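Local coordinates for (2Z,6E)-hedycaryol synthase (Kitasatospora setae, PDB 4MC3), which catalyses the magnesium-dependent 1,11-cyclisation of (2E,6E)-farnesyl diphosphate, with addition of water, to the sesquiterpene alcohol (2Z,6E)-hedycaryol, releasing diphosphate, at residues P95-A100 and Q151-E156; A125-T130 and T137-F142. One frame throughout, in Å; residues are numbered along the deposited sequence.

Contact 1. Residues P95-A100 and Q151-E156; sequences PARMTA and QTYTTE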
ATOM      1  N   PRO A  95      -5.917  22.866   7.885  1.00 35.47           N
ATOM      2  CA  PRO A  95      -7.349  22.868   7.581  1.00 34.62           C
ATOM      3  C   PRO A  95      -7.750  22.557   6.119  1.00 35.64           C
ATOM      4  O   PRO A  95      -8.806  21.947   5.896  1.00 30.34           O
ATOM      5  CB  PRO A  95      -7.793  24.299   7.955  1.00 38.15           C
ATOM      6  CG  PRO A  95      -6.794  24.754   8.947  1.00 42.29           C
ATOM      7  CD  PRO A  95      -5.488  24.092   8.570  1.00 38.84           C
ATOM      8  N   ALA A  96      -6.967  23.020   5.138  1.00 41.16           N
ATOM      9  CA  ALA A  96      -7.233  22.740   3.738  1.00 43.07           C
ATOM     10  C   ALA A  96      -7.096  21.222   3.504  1.00 29.93           C
ATOM     11  O   ALA A  96      -7.913  20.602   2.777  1.00 34.93           O
ATOM     12  CB  ALA A  96      -6.263  23.505   2.853  1.00 53.05           C
ATOM     13  N   ARG A  97      -6.098  20.612   4.124  1.00 36.23           N
ATOM     14  CA  ARG A  97      -5.945  19.151   4.034  1.00 34.82           C
ATOM     15  C   ARG A  97      -7.060  18.387   4.682  1.00 29.74           C
ATOM     16  O   ARG A  97      -7.633  17.486   4.078  1.00 30.22           O
ATOM     17  CB  ARG A  97      -4.666  18.692   4.675  1.00 43.98           C
ATOM     18  CG  ARG A  97      -3.507  19.039   3.816  1.00 49.45           C
ATOM     19  CD  ARG A  97      -2.629  17.854   3.832  1.00 40.40           C
ATOM     20  NE  ARG A  97      -1.430  18.132   3.098  1.00 38.42           N
ATOM     21  CZ  ARG A  97      -0.313  17.441   3.212  1.00 41.82           C
ATOM     22  NH1 ARG A  97      -0.234  16.410   4.065  1.00 35.50           N
ATOM     23  NH2 ARG A  97       0.743  17.792   2.470  1.00 46.64           N
ATOM     24  N   MET A  98      -7.420  18.780   5.892  1.00 28.18           N
ATOM     25  CA  MET A  98      -8.542  18.133   6.561  1.00 25.90           C
ATOM     26  C   MET A  98      -9.813  18.227   5.719  1.00 25.75           C
ATOM     27  O   MET A  98     -10.581  17.275   5.658  1.00 26.78           O
ATOM     28  CB  MET A  98      -8.779  18.771   7.907  1.00 28.47           C
ATOM     29  CG  MET A  98      -7.686  18.485   8.847  1.00 32.68           C
ATOM     30  SD  MET A  98      -7.806  19.428  10.374  1.00 33.55           S
ATOM     31  CE  MET A  98      -9.202  18.405  10.924  1.00 24.26           C
ATOM     32  N   THR A  99     -10.069  19.396   5.109  1.00 26.29           N
ATOM     33  CA  THR A  99     -11.240  19.621   4.303  1.00 25.69           C
ATOM     34  C   THR A  99     -11.262  18.682   3.064  1.00 24.22           C
ATOM     35  O   THR A  99     -12.257  18.032   2.787  1.00 27.16           O
ATOM     36  CB  THR A  99     -11.314  21.091   3.866  1.00 28.97           C
ATOM     37  OG1 THR A  99     -11.405  21.889   5.049  1.00 28.65           O
ATOM     38  CG2 THR A  99     -12.545  21.336   3.021  1.00 29.63           C
ATOM     39  N   ALA A 100     -10.141  18.619   2.359  1.00 27.26           N
ATOM     40  CA  ALA A 100     -10.032  17.748   1.167  1.00 28.28           C
ATOM     41  C   ALA A 100     -10.194  16.270   1.569  1.00 26.57           C
ATOM     42  O   ALA A 100     -10.981  15.487   0.941  1.00 26.55           O
ATOM     43  CB  ALA A 100      -8.701  17.985   0.525  1.00 33.75           C
ATOM     44  N   GLN A 151      -6.068   9.521   5.997  1.00 17.77           N
ATOM     45  CA  GLN A 151      -5.879  10.264   7.244  1.00 18.94           C
ATOM     46  C   GLN A 151      -4.442  10.608   7.495  1.00 20.95           C
ATOM     47  O   GLN A 151      -4.147  11.640   8.145  1.00 21.68           O
ATOM     48  CB  GLN A 151      -6.467   9.536   8.420  1.00 21.45           C
ATOM     49  CG  GLN A 151      -6.589  10.395   9.701  1.00 25.96           C
ATOM     50  CD  GLN A 151      -7.564  11.580   9.576  1.00 30.70           C
ATOM     51  OE1 GLN A 151      -8.393  11.684   8.623  1.00 28.06           O
ATOM     52  NE2 GLN A 151      -7.450  12.516  10.512  1.00 39.70           N
ATOM     53  N   THR A 152      -3.501   9.826   6.962  1.00 19.52           N
ATOM     54  CA  THR A 152      -2.072  10.145   7.148  1.00 19.75           C
ATOM     55  C   THR A 152      -1.690  11.481   6.586  1.00 21.89           C
ATOM     56  O   THR A 152      -0.763  12.127   7.147  1.00 26.56           O
ATOM     57  CB  THR A 152      -1.132   9.041   6.631  1.00 20.93           C
ATOM     58  OG1 THR A 152      -1.180   8.921   5.203  1.00 21.05           O
ATOM     59  CG2 THR A 152      -1.419   7.777   7.363  1.00 22.46           C
ATOM     60  N   TYR A 153      -2.387  11.965   5.559  1.00 21.72           N
ATOM     61  CA  TYR A 153      -2.171  13.315   5.036  1.00 26.16           C
ATOM     62  C   TYR A 153      -2.459  14.368   6.105  1.00 26.28           C
ATOM     63  O   TYR A 153      -1.633  15.310   6.289  1.00 28.17           O
ATOM     64  CB  TYR A 153      -2.988  13.559   3.794  1.00 26.19           C
ATOM     65  CG  TYR A 153      -2.525  12.810   2.557  1.00 26.69           C
ATOM     66  CD1 TYR A 153      -1.482  13.302   1.777  1.00 29.87           C
ATOM     67  CD2 TYR A 153      -3.181  11.645   2.124  1.00 27.43           C
ATOM     68  CE1 TYR A 153      -1.072  12.639   0.628  1.00 29.32           C
ATOM     69  CE2 TYR A 153      -2.743  10.945   0.988  1.00 28.97           C
ATOM     70  CZ  TYR A 153      -1.702  11.455   0.238  1.00 30.09           C
ATOM     71  OH  TYR A 153      -1.239  10.819  -0.919  1.00 32.95           O
ATOM     72  N   THR A 154      -3.541  14.178   6.856  1.00 23.90           N
ATOM     73  CA  THR A 154      -3.901  15.099   7.917  1.00 23.86           C
ATOM     74  C   THR A 154      -2.973  14.939   9.124  1.00 27.95           C
ATOM     75  O   THR A 154      -2.512  15.921   9.655  1.00 26.77           O
ATOM     76  CB  THR A 154      -5.332  14.810   8.363  1.00 25.04           C
ATOM     77  OG1 THR A 154      -6.217  15.062   7.257  1.00 28.88           O
ATOM     78  CG2 THR A 154      -5.684  15.591   9.556  1.00 28.87           C
ATOM     79  N   THR A 155      -2.671  13.705   9.550  1.00 25.68           N
ATOM     80  CA  THR A 155      -1.723  13.486  10.661  1.00 27.97           C
ATOM     81  C   THR A 155      -0.375  14.172  10.467  1.00 30.05           C
ATOM     82  O   THR A 155       0.139  14.879  11.377  1.00 31.73           O
ATOM     83  CB  THR A 155      -1.511  12.002  10.892  1.00 28.54           C
ATOM     84  OG1 THR A 155      -2.781  11.436  11.211  1.00 30.74           O
ATOM     85  CG2 THR A 155      -0.526  11.771  12.074  1.00 31.66           C
ATOM     86  N   GLU A 156       0.218  13.984   9.296  1.00 25.85           N
ATOM     87  CA  GLU A 156       1.531  14.531   9.080  1.00 31.85           C
ATOM     88  C   GLU A 156       1.499  16.057   9.062  1.00 34.23           C
ATOM     89  O   GLU A 156       2.407  16.687   9.601  1.00 30.89           O
ATOM     90  CB  GLU A 156       2.152  13.877   7.833  1.00 34.67           C
ATOM     91  CG  GLU A 156       2.332  12.368   8.114  1.00 37.27           C
ATOM     92  CD  GLU A 156       3.284  11.627   7.196  1.00 42.39           C
ATOM     93  OE1 GLU A 156       3.454  12.122   6.049  1.00 42.64           O
ATOM     94  OE2 GLU A 156       3.843  10.540   7.635  1.00 41.11           O
TER
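The guanidinium of R97 has CD1 of the Y153 ring over one face, while the backbone carbonyl of Y153 meets its edge. Seen from the tyrosine, NH1 of R97 lies at the ring edge, near the ring plane, and 4.0 Å from CB of Y153. NH1 donates a bent hydrogen bond (N-H...O 145°) to O of Y153, 2.8 Å away; the oxygen lies close to the guanidinium plane, whereas the donor is tilted 30° from the carbonyl plane. A bend at chi2 (-137°) followed by an extended chi3 carries the arginine chain across to this backbone oxygen, and CD of R97 passes 3.7 Å from O of Y153. The two segments belong to neighbouring, nearly antiparallel helices of the all-helical class I terpene synthase fold, and the axes of the segments approach to 9.0 Å. Beside this hydrogen bond, M98 and T154 cross at about a right angle: CG of M98 touches CG2 of T154 at 3.6 Å, where the backbones come nearest, CA of M98 to CA of T154 being 5.7 Å. I101, nearly one turn beyond M98, also touches Y153 and T154. The phenol OH of Y153 hydrogen-bonds OD1 of D82, probably a magnesium ligand, in the DDXXXE motif; the Y153 side chain comes within about 5 Å of the bound nerolidol (nearest atoms).

Contact 2. Residues A125-T130 and T137-F142; sequences ALWQET and TWCDAF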
ATOM      1  N   ALA A 125     -17.591   6.785  -7.303  1.00 21.07           N
ATOM      2  CA  ALA A 125     -18.084   5.883  -8.341  1.00 19.61           C
ATOM      3  C   ALA A 125     -17.236   4.578  -8.321  1.00 20.22           C
ATOM      4  O   ALA A 125     -17.720   3.461  -8.498  1.00 21.23           O
ATOM      5  CB  ALA A 125     -18.118   6.565  -9.728  1.00 23.94           C
ATOM      6  N   LEU A 126     -15.925   4.759  -8.168  1.00 20.29           N
ATOM      7  CA  LEU A 126     -14.988   3.638  -8.171  1.00 17.32           C
ATOM      8  C   LEU A 126     -15.304   2.748  -6.957  1.00 16.32           C
ATOM      9  O   LEU A 126     -15.306   1.521  -7.040  1.00 17.89           O
ATOM     10  CB  LEU A 126     -13.543   4.087  -8.158  1.00 18.66           C
ATOM     11  CG  LEU A 126     -12.509   2.955  -8.212  1.00 18.71           C
ATOM     12  CD1 LEU A 126     -12.663   2.093  -9.466  1.00 21.23           C
ATOM     13  CD2 LEU A 126     -11.100   3.522  -8.158  1.00 19.74           C
ATOM     14  N   TRP A 127     -15.572   3.354  -5.814  1.00 17.84           N
ATOM     15  CA  TRP A 127     -15.984   2.570  -4.640  1.00 16.18           C
ATOM     16  C   TRP A 127     -17.286   1.829  -4.863  1.00 19.94           C
ATOM     17  O   TRP A 127     -17.381   0.661  -4.504  1.00 19.13           O
ATOM     18  CB  TRP A 127     -15.990   3.422  -3.353  1.00 16.97           C
ATOM     19  CG  TRP A 127     -16.457   2.645  -2.153  1.00 18.15           C
ATOM     20  CD1 TRP A 127     -17.562   2.913  -1.397  1.00 22.49           C
ATOM     21  CD2 TRP A 127     -15.900   1.426  -1.645  1.00 18.96           C
ATOM     22  NE1 TRP A 127     -17.680   1.937  -0.427  1.00 24.64           N
ATOM     23  CE2 TRP A 127     -16.707   1.003  -0.597  1.00 21.11           C
ATOM     24  CE3 TRP A 127     -14.827   0.636  -2.012  1.00 20.81           C
ATOM     25  CZ2 TRP A 127     -16.427  -0.162   0.119  1.00 21.62           C
ATOM     26  CZ3 TRP A 127     -14.548  -0.515  -1.308  1.00 21.18           C
ATOM     27  CH2 TRP A 127     -15.375  -0.915  -0.277  1.00 21.11           C
ATOM     28  N   GLN A 128     -18.283   2.480  -5.466  1.00 18.85           N
ATOM     29  CA  GLN A 128     -19.510   1.763  -5.785  1.00 20.99           C
ATOM     30  C   GLN A 128     -19.245   0.505  -6.611  1.00 21.72           C
ATOM     31  O   GLN A 128     -19.803  -0.598  -6.309  1.00 23.99           O
ATOM     32  CB  GLN A 128     -20.547   2.670  -6.487  1.00 23.01           C
ATOM     33  CG  GLN A 128     -21.926   1.985  -6.698  1.00 33.03           C
ATOM     34  CD  GLN A 128     -22.061   1.045  -7.920  1.00 36.69           C
ATOM     35  OE1 GLN A 128     -21.236   1.028  -8.873  1.00 41.69           O
ATOM     36  NE2 GLN A 128     -23.124   0.237  -7.899  1.00 41.81           N
ATOM     37  N   GLU A 129     -18.428   0.622  -7.637  1.00 21.27           N
ATOM     38  CA  GLU A 129     -18.075  -0.508  -8.509  1.00 21.05           C
ATOM     39  C   GLU A 129     -17.315  -1.603  -7.755  1.00 21.63           C
ATOM     40  O   GLU A 129     -17.539  -2.792  -7.930  1.00 24.23           O
ATOM     41  CB  GLU A 129     -17.288  -0.022  -9.728  1.00 23.48           C
ATOM     42  CG  GLU A 129     -16.681  -1.142 -10.592  1.00 31.72           C
ATOM     43  CD  GLU A 129     -15.805  -0.679 -11.766  1.00 40.41           C
ATOM     44  OE1 GLU A 129     -15.543   0.548 -11.951  1.00 43.24           O
ATOM     45  OE2 GLU A 129     -15.353  -1.584 -12.531  1.00 46.98           O
ATOM     46  N   THR A 130     -16.391  -1.191  -6.912  1.00 19.87           N
ATOM     47  CA  THR A 130     -15.553  -2.112  -6.173  1.00 19.61           C
ATOM     48  C   THR A 130     -16.355  -2.891  -5.114  1.00 20.35           C
ATOM     49  O   THR A 130     -16.141  -4.114  -4.909  1.00 23.08           O
ATOM     50  CB  THR A 130     -14.379  -1.307  -5.570  1.00 18.35           C
ATOM     51  OG1 THR A 130     -13.617  -0.676  -6.630  1.00 18.42           O
ATOM     52  CG2 THR A 130     -13.433  -2.226  -4.816  1.00 21.84           C
ATOM     53  N   THR A 137     -17.532  -7.926   5.086  1.00 19.28           N
ATOM     54  CA  THR A 137     -16.361  -7.937   5.965  1.00 20.45           C
ATOM     55  C   THR A 137     -15.158  -7.400   5.195  1.00 18.31           C
ATOM     56  O   THR A 137     -14.330  -6.629   5.734  1.00 19.79           O
ATOM     57  CB  THR A 137     -16.097  -9.337   6.562  1.00 23.09           C
ATOM     58  OG1 THR A 137     -17.270  -9.764   7.354  1.00 26.28           O
ATOM     59  CG2 THR A 137     -14.928  -9.389   7.496  1.00 29.60           C
ATOM     60  N   TRP A 138     -15.049  -7.814   3.944  1.00 18.22           N
ATOM     61  CA  TRP A 138     -13.963  -7.289   3.070  1.00 18.07           C
ATOM     62  C   TRP A 138     -14.097  -5.790   2.846  1.00 18.65           C
ATOM     63  O   TRP A 138     -13.168  -5.041   2.954  1.00 18.37           O
ATOM     64  CB  TRP A 138     -13.925  -8.027   1.743  1.00 17.40           C
ATOM     65  CG  TRP A 138     -12.826  -7.515   0.856  1.00 17.34           C
ATOM     66  CD1 TRP A 138     -11.534  -7.951   0.868  1.00 18.30           C
ATOM     67  CD2 TRP A 138     -12.909  -6.486  -0.103  1.00 16.76           C
ATOM     68  NE1 TRP A 138     -10.788  -7.203  -0.005  1.00 16.61           N
ATOM     69  CE2 TRP A 138     -11.603  -6.300  -0.621  1.00 16.90           C
ATOM     70  CE3 TRP A 138     -13.928  -5.631  -0.550  1.00 19.39           C
ATOM     71  CZ2 TRP A 138     -11.309  -5.330  -1.548  1.00 18.23           C
ATOM     72  CZ3 TRP A 138     -13.630  -4.629  -1.466  1.00 21.21           C
ATOM     73  CH2 TRP A 138     -12.286  -4.484  -1.963  1.00 21.08           C
ATOM     74  N   CYS A 139     -15.308  -5.333   2.552  1.00 18.98           N
ATOM     75  CA  CYS A 139     -15.567  -3.923   2.293  1.00 18.67           C
ATOM     76  C   CYS A 139     -15.158  -3.096   3.497  1.00 19.30           C
ATOM     77  O   CYS A 139     -14.523  -2.056   3.372  1.00 19.41           O
ATOM     78  CB  CYS A 139     -17.021  -3.645   1.892  1.00 18.83           C
ATOM     79  SG  CYS A 139     -17.545  -4.351   0.321  1.00 21.06           S
ATOM     80  N   ASP A 140     -15.533  -3.564   4.680  1.00 19.65           N
ATOM     81  CA  ASP A 140     -15.212  -2.832   5.900  1.00 20.26           C
ATOM     82  C   ASP A 140     -13.667  -2.773   6.106  1.00 19.12           C
ATOM     83  O   ASP A 140     -13.124  -1.759   6.570  1.00 20.42           O
ATOM     84  CB  ASP A 140     -15.849  -3.504   7.104  1.00 22.36           C
ATOM     85  CG  ASP A 140     -17.328  -3.263   7.198  1.00 27.07           C
ATOM     86  OD1 ASP A 140     -17.876  -2.384   6.508  1.00 32.29           O
ATOM     87  OD2 ASP A 140     -17.949  -3.941   8.041  1.00 37.79           O
ATOM     88  N   ALA A 141     -12.960  -3.868   5.788  1.00 18.59           N
ATOM     89  CA  ALA A 141     -11.493  -3.928   5.943  1.00 19.74           C
ATOM     90  C   ALA A 141     -10.851  -2.950   4.978  1.00 18.98           C
ATOM     91  O   ALA A 141      -9.995  -2.154   5.363  1.00 17.89           O
ATOM     92  CB  ALA A 141     -10.991  -5.318   5.691  1.00 19.48           C
ATOM     93  N   PHE A 142     -11.310  -2.956   3.728  1.00 17.05           N
ATOM     94  CA  PHE A 142     -10.767  -2.055   2.698  1.00 16.30           C
ATOM     95  C   PHE A 142     -11.017  -0.593   3.094  1.00 17.12           C
ATOM     96  O   PHE A 142     -10.069   0.212   3.055  1.00 17.31           O
ATOM     97  CB  PHE A 142     -11.398  -2.324   1.306  1.00 17.00           C
ATOM     98  CG  PHE A 142     -10.896  -1.394   0.263  1.00 15.84           C
ATOM     99  CD1 PHE A 142      -9.760  -1.712  -0.475  1.00 15.11           C
ATOM    100  CD2 PHE A 142     -11.498  -0.171   0.029  1.00 19.58           C
ATOM    101  CE1 PHE A 142      -9.255  -0.859  -1.408  1.00 15.85           C
ATOM    102  CE2 PHE A 142     -10.960   0.748  -0.898  1.00 18.07           C
ATOM    103  CZ  PHE A 142      -9.860   0.376  -1.663  1.00 16.58           C
TER
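A helical hairpin of the terpene synthase fold brings 125-130 and 137-142 together, two successive helices joined by a short turn, with segment axes 12.1 Å apart and running at 149°. W127 spans much of that wide gap. Its CG stands anti to the backbone N (chi1 178°), and the six-membered ring reaches the opposite helix beside C139 and F142. The W127 and F142 rings are nearly parallel, planes at 7°, but offset until little of one ring lies over the other: the six-membered ring centroid of W127 is 5.3 Å from the ring centroid of F142, while CZ3 of W127 comes within 3.3 Å of CD2 of F142. CB of C139 sits at the edge of the indole, 3.9 Å from CH2 of W127, and the C139 sulfur makes an oblique sulfur-aromatic contact with the same ring. CG2 of T130 comes at the edge of the W138 indole, 3.8 Å from CH2 of W138. The rings of F142 and W74, from helix 65-84, meet edge-to-face, adding a third helix to the cluster. No hydrogen bond joins the two segments: OG1 of T130 donates to O of L126 (2.8 Å) and is also hydrogen-bonded with NE1 of W74, and NE1 of W138 bonds to O of D186. The hairpin is therefore held here by apolar and aromatic contacts between largely buried side chains.

In the fold
After the helices from 21-35 to 65-84, the chain enters helix 95-107, which supplies the first half of contact 1, and then helix 118-131, which supplies the first half of contact 2. A short turn leads into the long helix 136-160, whose early part, 137-142, closes the small loop of contact 2; its later part, 151-156, then closes the larger loop of contact 1. Contact 2 is thus nested inside contact 1. The two contacts do not touch, their centres lying about 22 Å apart, but helix 136-160 is common to both: it is tied to helix 118-131 near its start and to helix 95-107 further along, nearer the bound nerolidol.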